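Local coordinates for protein putative glucoamylase (Bacteroides uniformis, PDB 4GL3) that is a putative glucoamylase that probably hydrolyses glycosidic bonds in oligo- or polysaccharides, at residues K24-Y29 with G382-M387; I68-V73 with Y391-I396. All coordinates share one frame; numbering follows the deposited sequence.

From the N terminus the chain first runs through helix 15-27, whose end supplies K24-Y29, and then along helix 54-69, whose end and following turn supply I68-V73. Over 300 residues later helix 378-393 supplies G382-M387 from its middle and the first residues of Y391-I396 at its end; the rest of that segment begins helix 395-401. Contact 1 closes a loop of 352 residues and contact 2 one of 317; because their segments alternate along the chain, the loops cross rather than nest. Both thus tie N-terminal helices to helix 378-393 near the C terminus. Their centres lie about 11 Å apart, and F27 CG packs 3.9 Å from F72 CD2 between them.

Contact 1 (K24-Y29 with G382-M387); sequences KQTFRY and GPIIVM
T26 and I385 run antiparallel alongside each other where helix 15-27 lies against helix 378-393, a buried helix-to-helix contact within what is probably the (alpha/alpha)6 toroid of the six-hairpin glycosidase clan. The tight part is small and apolar. I385 CG1 sits 3.8 Å from T26 CG2 and equally near T26 CB, and the branch continues, extended at chi2 (164°), until CD1 comes to 3.7 Å from F27 CA. CD1 thus rests on the backbone at F27, being as near to F27 N as to F27 CA. I385 also touches A63 and V66 of helix 54-69, so three helices meet at this side chain. With chi1 at -47°, T26 OG1 lies beside the backbone N and hydrogen-bonds V22 O, so the buried hydroxyl is satisfied within its own helix, and CG2 is left anti to that N, facing I385. Were I385 an alanine, the branch that fills the space against T26 CG2 and the F27 backbone would be gone, and a gap would probably open there. Packing is looser at I384, whose CG2 is 4.5 Å from T26 OG1. The F27 ring turns to W31, and the nearest atoms of the F27 side chain and a bound glycerol, probably from the crystallisation liquor, are about 4 Å apart. On the outer side of helix 15-27 the contact gives way to polar groups: K24 is exposed, while Q25 NE2 and R28 NH1 bond the carbonyls of G357 and E358. There Q25 OE1 lies 3.3 Å above the R28 guanidinium plane, over its centre.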
ATOM      1  N   LYS A  24      -4.360  -6.824 -15.645  1.00 31.36           N
ATOM      2  CA  LYS A  24      -4.945  -8.155 -15.778  1.00 33.37           C
ATOM      3  C   LYS A  24      -3.975  -9.261 -15.365  1.00 32.46           C
ATOM      4  O   LYS A  24      -4.373 -10.191 -14.695  1.00 29.86           O
ATOM      5  CB  LYS A  24      -5.367  -8.386 -17.215  1.00 36.42           C
ATOM      6  CG  LYS A  24      -6.193  -9.661 -17.517  1.00 40.03           C
ATOM      7  CD  LYS A  24      -6.520  -9.636 -19.033  1.00 39.58           C
ATOM      8  CE  LYS A  24      -7.332 -10.815 -19.523  1.00 48.79           C
ATOM      9  NZ  LYS A  24      -8.657 -10.846 -18.868  1.00 41.58           N
ATOM     10  N   GLN A  25      -2.724  -9.180 -15.803  1.00 32.14           N
ATOM     11  CA  GLN A  25      -1.746 -10.205 -15.469  1.00 32.45           C
ATOM     12  C   GLN A  25      -1.427 -10.178 -13.966  1.00 30.75           C
ATOM     13  O   GLN A  25      -1.337 -11.235 -13.330  1.00 28.73           O
ATOM     14  CB  GLN A  25      -0.454 -10.045 -16.284  1.00 34.17           C
ATOM     15  CG  GLN A  25       0.427 -11.304 -16.296  1.00 31.30           C
ATOM     16  CD  GLN A  25       0.144 -12.193 -17.484  1.00 31.78           C
ATOM     17  OE1 GLN A  25      -0.946 -12.145 -18.064  1.00 33.49           O
ATOM     18  NE2 GLN A  25       1.119 -12.984 -17.867  1.00 30.45           N
ATOM     19  N   THR A  26      -1.288  -8.980 -13.402  1.00 29.68           N
ATOM     20  CA  THR A  26      -0.954  -8.822 -11.993  1.00 26.89           C
ATOM     21  C   THR A  26      -2.135  -9.275 -11.118  1.00 25.87           C
ATOM     22  O   THR A  26      -1.952  -9.788 -10.019  1.00 27.52           O
ATOM     23  CB  THR A  26      -0.472  -7.366 -11.701  1.00 27.93           C
ATOM     24  OG1 THR A  26       0.507  -6.976 -12.698  1.00 27.60           O
ATOM     25  CG2 THR A  26       0.149  -7.228 -10.297  1.00 26.59           C
ATOM     26  N   PHE A  27      -3.345  -9.077 -11.614  1.00 27.43           N
ATOM     27  CA  PHE A  27      -4.565  -9.445 -10.901  1.00 29.44           C
ATOM     28  C   PHE A  27      -4.572 -10.947 -10.548  1.00 28.87           C
ATOM     29  O   PHE A  27      -5.145 -11.358  -9.532  1.00 30.09           O
ATOM     30  CB  PHE A  27      -5.790  -9.031 -11.726  1.00 31.64           C
ATOM     31  CG  PHE A  27      -7.111  -9.407 -11.123  1.00 29.08           C
ATOM     32  CD1 PHE A  27      -7.634  -8.684 -10.074  1.00 35.47           C
ATOM     33  CD2 PHE A  27      -7.835 -10.460 -11.627  1.00 30.63           C
ATOM     34  CE1 PHE A  27      -8.865  -9.016  -9.529  1.00 36.48           C
ATOM     35  CE2 PHE A  27      -9.062 -10.817 -11.085  1.00 31.53           C
ATOM     36  CZ  PHE A  27      -9.585 -10.082 -10.032  1.00 29.61           C
ATOM     37  N   ARG A  28      -3.944 -11.755 -11.389  1.00 27.92           N
ATOM     38  CA  ARG A  28      -3.823 -13.190 -11.130  1.00 27.93           C
ATOM     39  C   ARG A  28      -3.234 -13.484  -9.729  1.00 26.70           C
ATOM     40  O   ARG A  28      -3.583 -14.486  -9.139  1.00 27.18           O
ATOM     41  CB  ARG A  28      -2.941 -13.866 -12.183  1.00 27.99           C
ATOM     42  CG  ARG A  28      -3.562 -14.058 -13.553  1.00 30.14           C
ATOM     43  CD  ARG A  28      -2.469 -14.397 -14.549  1.00 32.34           C
ATOM     44  NE  ARG A  28      -2.922 -14.637 -15.913  1.00 32.37           N
ATOM     45  CZ  ARG A  28      -2.137 -15.086 -16.895  1.00 31.61           C
ATOM     46  NH1 ARG A  28      -0.835 -15.330 -16.675  1.00 31.56           N
ATOM     47  NH2 ARG A  28      -2.649 -15.316 -18.091  1.00 33.93           N
ATOM     48  N   TYR A  29      -2.320 -12.637  -9.255  1.00 28.30           N
ATOM     49  CA  TYR A  29      -1.684 -12.837  -7.958  1.00 29.54           C
ATOM     50  C   TYR A  29      -2.734 -12.857  -6.825  1.00 29.06           C
ATOM     51  O   TYR A  29      -2.573 -13.575  -5.859  1.00 27.26           O
ATOM     52  CB  TYR A  29      -0.607 -11.760  -7.684  1.00 28.78           C
ATOM     53  CG  TYR A  29       0.234 -12.049  -6.460  1.00 27.28           C
ATOM     54  CD1 TYR A  29      -0.210 -11.687  -5.182  1.00 26.43           C
ATOM     55  CD2 TYR A  29       1.453 -12.732  -6.563  1.00 30.93           C
ATOM     56  CE1 TYR A  29       0.522 -11.981  -4.044  1.00 25.80           C
ATOM     57  CE2 TYR A  29       2.207 -13.038  -5.415  1.00 29.96           C
ATOM     58  CZ  TYR A  29       1.746 -12.650  -4.157  1.00 28.46           C
ATOM     59  OH  TYR A  29       2.465 -12.953  -3.005  1.00 27.23           O
ATOM     60  N   GLY A 382       0.210  -5.259  -5.489  1.00 26.36           N
ATOM     61  CA  GLY A 382      -1.040  -4.604  -5.230  1.00 27.25           C
ATOM     62  C   GLY A 382      -1.107  -3.179  -5.747  1.00 29.37           C
ATOM     63  O   GLY A 382      -2.083  -2.806  -6.428  1.00 29.52           O
ATOM     64  N   PRO A 383      -0.095  -2.366  -5.400  1.00 28.18           N
ATOM     65  CA  PRO A 383      -0.130  -0.951  -5.820  1.00 29.72           C
ATOM     66  C   PRO A 383      -0.055  -0.757  -7.332  1.00 27.33           C
ATOM     67  O   PRO A 383      -0.561   0.249  -7.835  1.00 28.34           O
ATOM     68  CB  PRO A 383       1.091  -0.317  -5.094  1.00 28.24           C
ATOM     69  CG  PRO A 383       1.330  -1.220  -3.890  1.00 32.09           C
ATOM     70  CD  PRO A 383       0.971  -2.617  -4.390  1.00 28.50           C
ATOM     71  N   ILE A 384       0.549  -1.693  -8.045  1.00 27.15           N
ATOM     72  CA  ILE A 384       0.610  -1.593  -9.492  1.00 28.06           C
ATOM     73  C   ILE A 384      -0.803  -1.628 -10.045  1.00 28.84           C
ATOM     74  O   ILE A 384      -1.151  -0.759 -10.849  1.00 28.25           O
ATOM     75  CB  ILE A 384       1.476  -2.695 -10.128  1.00 29.46           C
ATOM     76  CG1 ILE A 384       2.941  -2.526  -9.711  1.00 23.64           C
ATOM     77  CG2 ILE A 384       1.327  -2.689 -11.654  1.00 29.29           C
ATOM     78  CD1 ILE A 384       3.818  -3.746 -10.070  1.00 23.31           C
ATOM     79  N   ILE A 385      -1.627  -2.574  -9.589  1.00 24.59           N
ATOM     80  CA  ILE A 385      -3.001  -2.709 -10.110  1.00 26.05           C
ATOM     81  C   ILE A 385      -3.793  -1.469  -9.725  1.00 27.49           C
ATOM     82  O   ILE A 385      -4.463  -0.846 -10.550  1.00 33.04           O
ATOM     83  CB  ILE A 385      -3.769  -3.941  -9.543  1.00 29.59           C
ATOM     84  CG1 ILE A 385      -3.083  -5.244  -9.867  1.00 33.23           C
ATOM     85  CG2 ILE A 385      -5.200  -4.007 -10.124  1.00 28.03           C
ATOM     86  CD1 ILE A 385      -3.562  -6.417  -9.020  1.00 28.93           C
ATOM     87  N   VAL A 386      -3.740  -1.120  -8.441  1.00 27.27           N
ATOM     88  CA  VAL A 386      -4.639  -0.120  -7.890  1.00 23.89           C
ATOM     89  C   VAL A 386      -4.282   1.299  -8.284  1.00 26.81           C
ATOM     90  O   VAL A 386      -5.162   2.100  -8.537  1.00 29.23           O
ATOM     91  CB  VAL A 386      -4.744  -0.257  -6.325  1.00 23.98           C
ATOM     92  CG1 VAL A 386      -5.538   0.910  -5.740  1.00 23.98           C
ATOM     93  CG2 VAL A 386      -5.398  -1.580  -5.963  1.00 24.70           C
HETATM   94  N   MSE A 387      -2.997   1.639  -8.336  1.00 29.23           N
HETATM   95  CA  MSE A 387      -2.599   3.019  -8.662  1.00 27.65           C
HETATM   96  C   MSE A 387      -2.754   3.268 -10.148  1.00 28.14           C
HETATM   97  O   MSE A 387      -3.105   4.369 -10.541  1.00 29.28           O
HETATM   98  CB  MSE A 387      -1.166   3.342  -8.178  1.00 26.53           C
HETATM   99  CG  MSE A 387      -1.005   3.279  -6.648  1.00 27.57           C
HETATM  100 SE   MSE A 387      -2.101   4.560  -5.673  0.75 27.66          SE
HETATM  101  CE  MSE A 387      -0.995   6.146  -5.675  1.00 31.83           C
TER

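Contact 2 (I68-V73 with Y391-I396)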
ATOM      1  N   ILE A  68     -13.414  -6.225 -10.908  1.00 31.03           N
ATOM      2  CA  ILE A  68     -14.825  -6.216 -11.267  1.00 33.38           C
ATOM      3  C   ILE A  68     -15.084  -5.121 -12.306  1.00 35.30           C
ATOM      4  O   ILE A  68     -15.703  -5.373 -13.331  1.00 33.34           O
ATOM      5  CB  ILE A  68     -15.770  -5.964 -10.072  1.00 32.71           C
ATOM      6  CG1 ILE A  68     -15.706  -7.117  -9.057  1.00 36.41           C
ATOM      7  CG2 ILE A  68     -17.193  -5.795 -10.580  1.00 32.00           C
ATOM      8  CD1 ILE A  68     -16.306  -6.784  -7.693  1.00 35.78           C
ATOM      9  N   GLU A  69     -14.616  -3.915 -12.012  1.00 33.45           N
ATOM     10  CA  GLU A  69     -14.815  -2.760 -12.889  1.00 38.33           C
ATOM     11  C   GLU A  69     -14.123  -2.920 -14.238  1.00 39.69           C
ATOM     12  O   GLU A  69     -14.617  -2.401 -15.213  1.00 36.99           O
ATOM     13  CB  GLU A  69     -14.350  -1.474 -12.184  1.00 35.54           C
ATOM     14  CG  GLU A  69     -15.295  -1.085 -11.060  1.00 42.95           C
ATOM     15  CD  GLU A  69     -16.693  -0.745 -11.562  1.00 44.65           C
ATOM     16  OE1 GLU A  69     -16.804   0.065 -12.509  1.00 45.13           O
ATOM     17  OE2 GLU A  69     -17.674  -1.285 -11.026  1.00 39.14           O
ATOM     18  N   ARG A  70     -12.985  -3.624 -14.286  1.00 33.68           N
ATOM     19  CA  ARG A  70     -12.289  -3.893 -15.547  1.00 34.55           C
ATOM     20  C   ARG A  70     -12.812  -5.129 -16.270  1.00 35.78           C
ATOM     21  O   ARG A  70     -12.374  -5.424 -17.382  1.00 34.39           O
ATOM     22  CB  ARG A  70     -10.781  -4.030 -15.336  1.00 35.72           C
ATOM     23  CG  ARG A  70     -10.073  -2.699 -15.090  1.00 34.40           C
ATOM     24  CD  ARG A  70      -9.915  -1.900 -16.370  1.00 35.17           C
ATOM     25  NE  ARG A  70      -9.804  -0.469 -16.025  1.00 39.65           N
ATOM     26  CZ  ARG A  70      -9.868   0.531 -16.897  1.00 37.86           C
ATOM     27  NH1 ARG A  70      -9.993   0.280 -18.194  1.00 33.15           N
ATOM     28  NH2 ARG A  70      -9.814   1.783 -16.472  1.00 38.39           N
ATOM     29  N   GLY A  71     -13.772  -5.831 -15.673  1.00 35.16           N
ATOM     30  CA  GLY A  71     -14.336  -7.005 -16.299  1.00 34.87           C
ATOM     31  C   GLY A  71     -13.433  -8.237 -16.237  1.00 35.93           C
ATOM     32  O   GLY A  71     -13.672  -9.204 -16.949  1.00 38.63           O
ATOM     33  N   PHE A  72     -12.428  -8.240 -15.374  1.00 36.27           N
ATOM     34  CA  PHE A  72     -11.611  -9.441 -15.171  1.00 35.12           C
ATOM     35  C   PHE A  72     -12.405 -10.545 -14.478  1.00 40.57           C
ATOM     36  O   PHE A  72     -12.141 -11.712 -14.723  1.00 41.84           O
ATOM     37  CB  PHE A  72     -10.337  -9.165 -14.351  1.00 35.31           C
ATOM     38  CG  PHE A  72      -9.442  -8.069 -14.898  1.00 29.88           C
ATOM     39  CD1 PHE A  72      -9.407  -7.767 -16.247  1.00 38.70           C
ATOM     40  CD2 PHE A  72      -8.633  -7.357 -14.034  1.00 32.37           C
ATOM     41  CE1 PHE A  72      -8.588  -6.762 -16.718  1.00 37.65           C
ATOM     42  CE2 PHE A  72      -7.827  -6.360 -14.488  1.00 34.74           C
ATOM     43  CZ  PHE A  72      -7.791  -6.060 -15.838  1.00 31.04           C
ATOM     44  N   VAL A  73     -13.337 -10.171 -13.594  1.00 35.46           N
ATOM     45  CA  VAL A  73     -14.309 -11.108 -12.992  1.00 35.69           C
ATOM     46  C   VAL A  73     -15.694 -10.436 -13.002  1.00 35.15           C
ATOM     47  O   VAL A  73     -15.787  -9.208 -13.181  1.00 35.94           O
ATOM     48  CB  VAL A  73     -13.934 -11.520 -11.517  1.00 35.55           C
ATOM     49  CG1 VAL A  73     -12.647 -12.332 -11.474  1.00 31.00           C
ATOM     50  CG2 VAL A  73     -13.844 -10.301 -10.590  1.00 32.93           C
ATOM     51  N   TYR A 391      -5.063   6.355 -11.455  1.00 29.80           N
ATOM     52  CA  TYR A 391      -4.700   7.212 -12.608  1.00 30.24           C
ATOM     53  C   TYR A 391      -5.764   7.183 -13.687  1.00 34.55           C
ATOM     54  O   TYR A 391      -6.106   8.219 -14.221  1.00 32.97           O
ATOM     55  CB  TYR A 391      -3.366   6.775 -13.215  1.00 29.66           C
ATOM     56  CG  TYR A 391      -3.065   7.373 -14.569  1.00 33.25           C
ATOM     57  CD1 TYR A 391      -2.887   8.746 -14.712  1.00 33.15           C
ATOM     58  CD2 TYR A 391      -2.994   6.577 -15.709  1.00 36.99           C
ATOM     59  CE1 TYR A 391      -2.605   9.314 -15.934  1.00 34.83           C
ATOM     60  CE2 TYR A 391      -2.700   7.144 -16.949  1.00 36.00           C
ATOM     61  CZ  TYR A 391      -2.519   8.514 -17.027  1.00 39.96           C
ATOM     62  OH  TYR A 391      -2.259   9.099 -18.210  1.00 37.10           O
ATOM     63  N   ARG A 392      -6.279   6.015 -14.052  1.00 32.33           N
ATOM     64  CA  ARG A 392      -7.212   5.973 -15.190  1.00 33.66           C
ATOM     65  C   ARG A 392      -8.645   6.471 -14.875  1.00 32.75           C
ATOM     66  O   ARG A 392      -9.261   7.031 -15.713  1.00 35.87           O
ATOM     67  CB  ARG A 392      -7.294   4.548 -15.768  1.00 36.36           C
ATOM     68  CG  ARG A 392      -5.959   3.925 -16.195  1.00 37.06           C
ATOM     69  CD  ARG A 392      -6.123   2.461 -16.596  1.00 34.89           C
ATOM     70  NE  ARG A 392      -6.586   2.356 -17.971  1.00 38.59           N
ATOM     71  CZ  ARG A 392      -6.733   1.208 -18.635  1.00 40.75           C
ATOM     72  NH1 ARG A 392      -6.529   0.008 -18.040  1.00 40.85           N
ATOM     73  NH2 ARG A 392      -7.106   1.259 -19.894  1.00 41.68           N
ATOM     74  N   THR A 393      -9.186   6.195 -13.686  1.00 34.20           N
ATOM     75  CA  THR A 393     -10.572   6.546 -13.355  1.00 35.43           C
ATOM     76  C   THR A 393     -10.773   7.104 -11.913  1.00 36.56           C
ATOM     77  O   THR A 393     -11.871   7.486 -11.558  1.00 39.03           O
ATOM     78  CB  THR A 393     -11.483   5.294 -13.451  1.00 37.59           C
ATOM     79  OG1 THR A 393     -11.036   4.306 -12.501  1.00 32.13           O
ATOM     80  CG2 THR A 393     -11.530   4.702 -14.898  1.00 34.74           C
ATOM     81  N   GLY A 394      -9.733   7.121 -11.083  1.00 33.29           N
ATOM     82  CA  GLY A 394      -9.874   7.516  -9.684  1.00 32.33           C
ATOM     83  C   GLY A 394     -10.779   6.593  -8.858  1.00 34.19           C
ATOM     84  O   GLY A 394     -11.224   6.988  -7.787  1.00 34.92           O
ATOM     85  N   LEU A 395     -11.014   5.363  -9.342  1.00 33.28           N
ATOM     86  CA  LEU A 395     -11.947   4.408  -8.758  1.00 35.47           C
ATOM     87  C   LEU A 395     -11.804   4.228  -7.248  1.00 30.59           C
ATOM     88  O   LEU A 395     -12.798   4.409  -6.520  1.00 32.79           O
ATOM     89  CB  LEU A 395     -11.804   3.019  -9.408  1.00 34.72           C
ATOM     90  CG  LEU A 395     -12.766   1.945  -8.878  1.00 32.50           C
ATOM     91  CD1 LEU A 395     -14.241   2.288  -9.230  1.00 32.66           C
ATOM     92  CD2 LEU A 395     -12.409   0.567  -9.449  1.00 30.47           C
ATOM     93  N   ILE A 396     -10.612   3.858  -6.762  1.00 27.56           N
ATOM     94  CA  ILE A 396     -10.493   3.476  -5.339  1.00 29.52           C
ATOM     95  C   ILE A 396     -10.495   4.720  -4.442  1.00 30.45           C
ATOM     96  O   ILE A 396     -11.097   4.727  -3.370  1.00 27.89           O
ATOM     97  CB  ILE A 396      -9.263   2.575  -5.087  1.00 28.60           C
ATOM     98  CG1 ILE A 396      -9.341   1.299  -5.948  1.00 31.41           C
ATOM     99  CG2 ILE A 396      -9.113   2.233  -3.604  1.00 32.16           C
ATOM    100  CD1 ILE A 396     -10.637   0.517  -5.882  1.00 29.91           C
TER
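A bend at chi2 of R70 (-76°) and another at chi3 of R392 (83°) bring the two guanidinium groups face to face. They stack nearly flat, planes 11° apart and centres 3.6 Å apart, with R70 NH1 over a face of R392, 3.4 Å from its CZ. The two positive charges are probably balanced by acids close by: R70 NE forms a salt bridge with E389 OE1, and R392 NH2 one with D16 OD1. R392 NH1 is held as well, by Q23 OE1 and T20 OG1, which should limit the turning of that group. The stack lies on the protein surface, where two helix ends meet. Helix 54-69 finishes in a Schellman motif with G71 at positive phi, and on the other segment G394, also at positive phi, separates helix 378-393 from helix 395-401 and is the N-cap of the latter. Beside the stack, T393 CG2 reaches R70 NH2 obliquely at 3.7 Å, while T393 OG1 bonds E389 OE2. A second, apolar touch follows at E69, where CG meets L395 CD2 at 3.7 Å and the carboxylate goes on to Y140 OH through OE2.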